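Local coordinates for protein tRNA-5-methyluridine(54) 2-sulfurtransferase (Pyrococcus horikoshii, PDB 3VRH) that catalyses the ATP-dependent 2-thiolation of 5-methyluridine 54 in the T loop of tRNAs, which stabilises these tRNAs against heat, at residues Met1-Ile14 with Lys18-Phe30. Numbering follows the deposited sequence.
Sequences MKCKFCSREAYIKI and KMYLCEEHFKEYF. With ZN (zinc ion), chain B.
Tyr20 lies between Met1 and Lys13, a flat ring suited to being covered on both faces by flexible chains. Tyr20 CB rests on Ala10 CB at 3.8 Å. With CG anti to its carbonyl carbon (chi1 -69°), the ring turns one face to Met1: CG and CD1 meet Met1 CB, CE1 meets Met1 CG, and CD2 and CE2 meet Met1 CE. Met1 SD stands above this face, 4.8 Å from the Tyr20 ring centroid, a Met-aromatic contact. On the opposite face Lys13 CB touches CD1 and CE1, Lys13 CG forms a CH-pi contact, and Lys13 CD meets CZ and reaches Tyr20 OH at 3.4 Å. A serine here would probably leave the Met1 side chain and the Lys13 methylenes without the surface they lie on, free to turn. The other face of the hairpin is apolar: Ile14 CG1 packs on Leu21 CD1 (3.6 Å), and Ile14 CG2 on the phenol end of Tyr29, whose OH bonds to Glu203. The backbone N atoms of Tyr11 and Ile12 both point to Leu21 O, a classic beta bulge between antiparallel strands 12-14 and 19-21. Cys3, Cys6 and Cys22, soft thiolate donors, bind zinc with His25 ND1 (2.2 Å). Cys22 SG, at the N-cap, accepts from His25 N. Hairpin, helix start and Cys3His site together form the zinc finger of TtuA's N-terminal LIM domain.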
# COMPACT_ATOMS: atom_id res chain seq x y z
N MET A 1 3.45 -2.59 36.88
CA MET A 1 3.67 -3.94 36.36
C MET A 1 5.08 -4.41 36.68
O MET A 1 6.01 -3.60 36.82
CB MET A 1 3.45 -3.98 34.84
CG MET A 1 2.14 -3.36 34.37
SD MET A 1 0.68 -4.20 35.03
CE MET A 1 1.05 -5.91 34.58
N LYS A 2 5.24 -5.72 36.79
CA LYS A 2 6.56 -6.28 37.05
C LYS A 2 7.06 -7.08 35.86
O LYS A 2 6.27 -7.53 35.02
CB LYS A 2 6.55 -7.13 38.33
CG LYS A 2 6.33 -6.29 39.60
CD LYS A 2 7.38 -5.18 39.74
CE LYS A 2 6.99 -4.11 40.77
NZ LYS A 2 7.88 -2.90 40.72
N CYS A 3 8.37 -7.24 35.78
CA CYS A 3 8.98 -7.96 34.68
C CYS A 3 8.52 -9.42 34.66
O CYS A 3 8.25 -10.02 35.71
CB CYS A 3 10.51 -7.85 34.78
SG CYS A 3 11.41 -8.76 33.50
N LYS A 4 8.42 -9.98 33.46
CA LYS A 4 8.09 -11.38 33.29
C LYS A 4 9.15 -12.31 33.90
O LYS A 4 8.84 -13.43 34.32
CB LYS A 4 7.91 -11.71 31.81
CG LYS A 4 7.43 -13.13 31.54
CD LYS A 4 7.31 -13.44 30.04
CE LYS A 4 7.36 -14.94 29.77
NZ LYS A 4 7.26 -15.26 28.29
N PHE A 5 10.40 -11.85 33.94
CA PHE A 5 11.52 -12.72 34.28
C PHE A 5 12.18 -12.44 35.63
O PHE A 5 13.08 -13.18 36.06
CB PHE A 5 12.57 -12.71 33.17
CG PHE A 5 12.09 -13.30 31.89
CD1 PHE A 5 11.99 -14.67 31.75
CD2 PHE A 5 11.73 -12.49 30.83
CE1 PHE A 5 11.54 -15.23 30.55
CE2 PHE A 5 11.28 -13.04 29.64
CZ PHE A 5 11.18 -14.41 29.50
N CYS A 6 11.74 -11.37 36.29
CA CYS A 6 12.21 -11.04 37.62
C CYS A 6 11.23 -10.13 38.33
O CYS A 6 10.11 -9.92 37.86
CB CYS A 6 13.61 -10.41 37.59
SG CYS A 6 13.68 -8.68 37.05
N SER A 7 11.68 -9.58 39.45
CA SER A 7 10.82 -8.83 40.35
C SER A 7 10.96 -7.32 40.14
O SER A 7 10.33 -6.51 40.83
CB SER A 7 11.15 -9.24 41.80
OG SER A 7 10.92 -8.20 42.73
N ARG A 8 11.78 -6.94 39.16
CA ARG A 8 12.00 -5.52 38.84
C ARG A 8 10.80 -4.89 38.15
O ARG A 8 9.98 -5.58 37.53
CB ARG A 8 13.27 -5.33 37.99
CG ARG A 8 14.57 -5.64 38.73
CD ARG A 8 15.79 -5.42 37.85
NE ARG A 8 17.02 -5.88 38.50
CZ ARG A 8 17.53 -7.11 38.37
NH1 ARG A 8 16.91 -8.01 37.60
NH2 ARG A 8 18.66 -7.44 39.00
N GLU A 9 10.70 -3.56 38.26
CA GLU A 9 9.61 -2.82 37.63
C GLU A 9 9.69 -2.92 36.10
O GLU A 9 10.78 -2.88 35.51
CB GLU A 9 9.62 -1.36 38.07
CG GLU A 9 8.31 -0.62 37.76
CD GLU A 9 8.23 0.76 38.42
OE1 GLU A 9 9.30 1.33 38.75
OE2 GLU A 9 7.10 1.26 38.60
N ALA A 10 8.54 -3.05 35.46
CA ALA A 10 8.48 -3.17 34.01
C ALA A 10 9.03 -1.91 33.37
O ALA A 10 8.74 -0.80 33.81
CB ALA A 10 7.05 -3.41 33.56
N TYR A 11 9.84 -2.06 32.34
CA TYR A 11 10.37 -0.90 31.63
C TYR A 11 9.59 -0.67 30.36
O TYR A 11 9.44 0.45 29.90
CB TYR A 11 11.84 -1.13 31.30
CG TYR A 11 12.47 -0.11 30.38
CD1 TYR A 11 12.63 1.21 30.78
CD2 TYR A 11 12.96 -0.48 29.12
CE1 TYR A 11 13.23 2.14 29.96
CE2 TYR A 11 13.57 0.44 28.29
CZ TYR A 11 13.70 1.76 28.71
OH TYR A 11 14.30 2.71 27.91
N ILE A 12 9.09 -1.76 29.78
CA ILE A 12 8.37 -1.67 28.53
C ILE A 12 7.47 -2.89 28.35
O ILE A 12 7.76 -3.96 28.90
CB ILE A 12 9.36 -1.54 27.36
CG1 ILE A 12 8.64 -1.29 26.03
CG2 ILE A 12 10.28 -2.75 27.31
CD1 ILE A 12 9.57 -1.02 24.88
N LYS A 13 6.37 -2.73 27.61
CA LYS A 13 5.53 -3.86 27.22
C LYS A 13 5.86 -4.32 25.80
O LYS A 13 5.82 -3.53 24.87
CB LYS A 13 4.04 -3.53 27.34
CG LYS A 13 3.13 -4.69 26.93
CD LYS A 13 1.66 -4.39 27.27
CE LYS A 13 0.76 -5.61 27.05
NZ LYS A 13 0.39 -5.82 25.62
N ILE A 14 6.22 -5.58 25.65
CA ILE A 14 6.50 -6.16 24.35
C ILE A 14 5.24 -6.89 23.91
O ILE A 14 4.65 -7.63 24.70
CB ILE A 14 7.68 -7.17 24.43
CG1 ILE A 14 8.94 -6.49 24.99
CG2 ILE A 14 7.95 -7.80 23.06
CD1 ILE A 14 9.35 -5.26 24.20
N LYS A 18 3.65 -11.40 24.06
CA LYS A 18 3.20 -10.53 25.15
C LYS A 18 4.02 -10.75 26.42
O LYS A 18 4.05 -11.86 26.97
CB LYS A 18 1.72 -10.74 25.45
CG LYS A 18 0.78 -10.08 24.46
CD LYS A 18 -0.68 -10.15 24.93
CE LYS A 18 -0.86 -9.49 26.29
NZ LYS A 18 -2.28 -9.50 26.74
N MET A 19 4.66 -9.69 26.89
CA MET A 19 5.42 -9.71 28.14
C MET A 19 5.84 -8.31 28.55
O MET A 19 6.20 -7.47 27.72
CB MET A 19 6.66 -10.58 28.00
CG MET A 19 7.54 -10.19 26.83
SD MET A 19 8.77 -11.46 26.53
CE MET A 19 9.25 -11.08 24.84
N TYR A 20 5.79 -8.04 29.85
CA TYR A 20 6.40 -6.85 30.40
C TYR A 20 7.84 -7.20 30.72
O TYR A 20 8.12 -8.33 31.17
CB TYR A 20 5.67 -6.39 31.66
CG TYR A 20 4.29 -5.87 31.36
CD1 TYR A 20 4.09 -4.53 31.09
CD2 TYR A 20 3.20 -6.72 31.31
CE1 TYR A 20 2.83 -4.04 30.80
CE2 TYR A 20 1.94 -6.24 31.02
CZ TYR A 20 1.76 -4.90 30.76
OH TYR A 20 0.51 -4.41 30.47
N LEU A 21 8.75 -6.26 30.46
CA LEU A 21 10.18 -6.49 30.70
C LEU A 21 10.82 -5.30 31.40
O LEU A 21 10.54 -4.15 31.07
CB LEU A 21 10.90 -6.73 29.36
CG LEU A 21 10.55 -7.95 28.52
CD1 LEU A 21 11.39 -7.93 27.25
CD2 LEU A 21 10.75 -9.25 29.32
N CYS A 22 11.71 -5.59 32.35
CA CYS A 22 12.53 -4.56 32.96
C CYS A 22 13.60 -4.12 31.96
O CYS A 22 13.74 -4.73 30.89
CB CYS A 22 13.19 -5.10 34.23
SG CYS A 22 14.57 -6.23 33.92
N GLU A 23 14.35 -3.08 32.33
CA GLU A 23 15.40 -2.55 31.47
C GLU A 23 16.37 -3.61 30.99
O GLU A 23 16.65 -3.70 29.80
CB GLU A 23 16.17 -1.46 32.21
CG GLU A 23 15.51 -0.10 32.21
CD GLU A 23 16.51 1.00 32.53
OE1 GLU A 23 16.09 2.06 33.07
OE2 GLU A 23 17.72 0.80 32.25
N GLU A 24 16.91 -4.40 31.92
CA GLU A 24 17.97 -5.34 31.56
C GLU A 24 17.46 -6.49 30.73
O GLU A 24 18.14 -6.93 29.80
CB GLU A 24 18.69 -5.85 32.81
CG GLU A 24 19.59 -4.80 33.45
CD GLU A 24 20.67 -4.30 32.50
OE1 GLU A 24 21.28 -5.13 31.80
OE2 GLU A 24 20.90 -3.07 32.45
N HIS A 25 16.27 -6.97 31.05
CA HIS A 25 15.67 -8.06 30.28
C HIS A 25 15.16 -7.58 28.93
O HIS A 25 15.07 -8.38 27.99
CB HIS A 25 14.58 -8.80 31.06
CG HIS A 25 15.12 -9.82 32.00
ND1 HIS A 25 15.05 -9.67 33.37
CD2 HIS A 25 15.82 -10.96 31.78
CE1 HIS A 25 15.65 -10.69 33.96
NE2 HIS A 25 16.12 -11.49 33.02
N PHE A 26 14.83 -6.29 28.83
CA PHE A 26 14.51 -5.72 27.53
C PHE A 26 15.75 -5.66 26.63
O PHE A 26 15.69 -6.04 25.46
CB PHE A 26 13.91 -4.32 27.65
CG PHE A 26 13.83 -3.60 26.34
CD1 PHE A 26 12.96 -4.05 25.35
CD2 PHE A 26 14.63 -2.50 26.09
CE1 PHE A 26 12.89 -3.39 24.13
CE2 PHE A 26 14.57 -1.84 24.87
CZ PHE A 26 13.69 -2.28 23.89
N LYS A 27 16.86 -5.18 27.19
CA LYS A 27 18.13 -5.10 26.47
C LYS A 27 18.46 -6.47 25.90
O LYS A 27 18.77 -6.61 24.71
CB LYS A 27 19.25 -4.61 27.40
CG LYS A 27 19.27 -3.09 27.53
CD LYS A 27 20.00 -2.59 28.79
CE LYS A 27 21.42 -3.09 28.91
NZ LYS A 27 22.17 -2.34 29.98
N GLU A 28 18.36 -7.48 26.76
CA GLU A 28 18.61 -8.87 26.39
C GLU A 28 17.68 -9.35 25.29
O GLU A 28 18.12 -9.94 24.30
CB GLU A 28 18.50 -9.76 27.63
CG GLU A 28 18.63 -11.24 27.34
CD GLU A 28 18.76 -12.10 28.60
OE1 GLU A 28 18.47 -11.61 29.72
OE2 GLU A 28 19.15 -13.29 28.46
N TYR A 29 16.38 -9.09 25.44
CA TYR A 29 15.42 -9.43 24.39
C TYR A 29 15.82 -8.77 23.06
O TYR A 29 15.80 -9.40 22.00
CB TYR A 29 14.00 -9.03 24.82
CG TYR A 29 13.04 -8.73 23.69
CD1 TYR A 29 12.95 -7.44 23.17
CD2 TYR A 29 12.22 -9.72 23.15
CE1 TYR A 29 12.08 -7.14 22.14
CE2 TYR A 29 11.33 -9.43 22.12
CZ TYR A 29 11.27 -8.14 21.61
OH TYR A 29 10.41 -7.81 20.58
N PHE A 30 16.21 -7.50 23.13
CA PHE A 30 16.49 -6.76 21.90
C PHE A 30 17.72 -7.33 21.21
O PHE A 30 17.74 -7.55 19.99
CB PHE A 30 16.68 -5.28 22.22
CG PHE A 30 16.79 -4.38 21.02
CD1 PHE A 30 18.01 -4.13 20.43
CD2 PHE A 30 15.66 -3.71 20.52
CE1 PHE A 30 18.12 -3.28 19.34
CE2 PHE A 30 15.78 -2.86 19.42
CZ PHE A 30 17.01 -2.65 18.84
ZN ZN B . 13.58 -8.47 34.53
O HOH W 1 4.52 -14.46 26.99
O HOH W 2 13.02 -1.39 34.87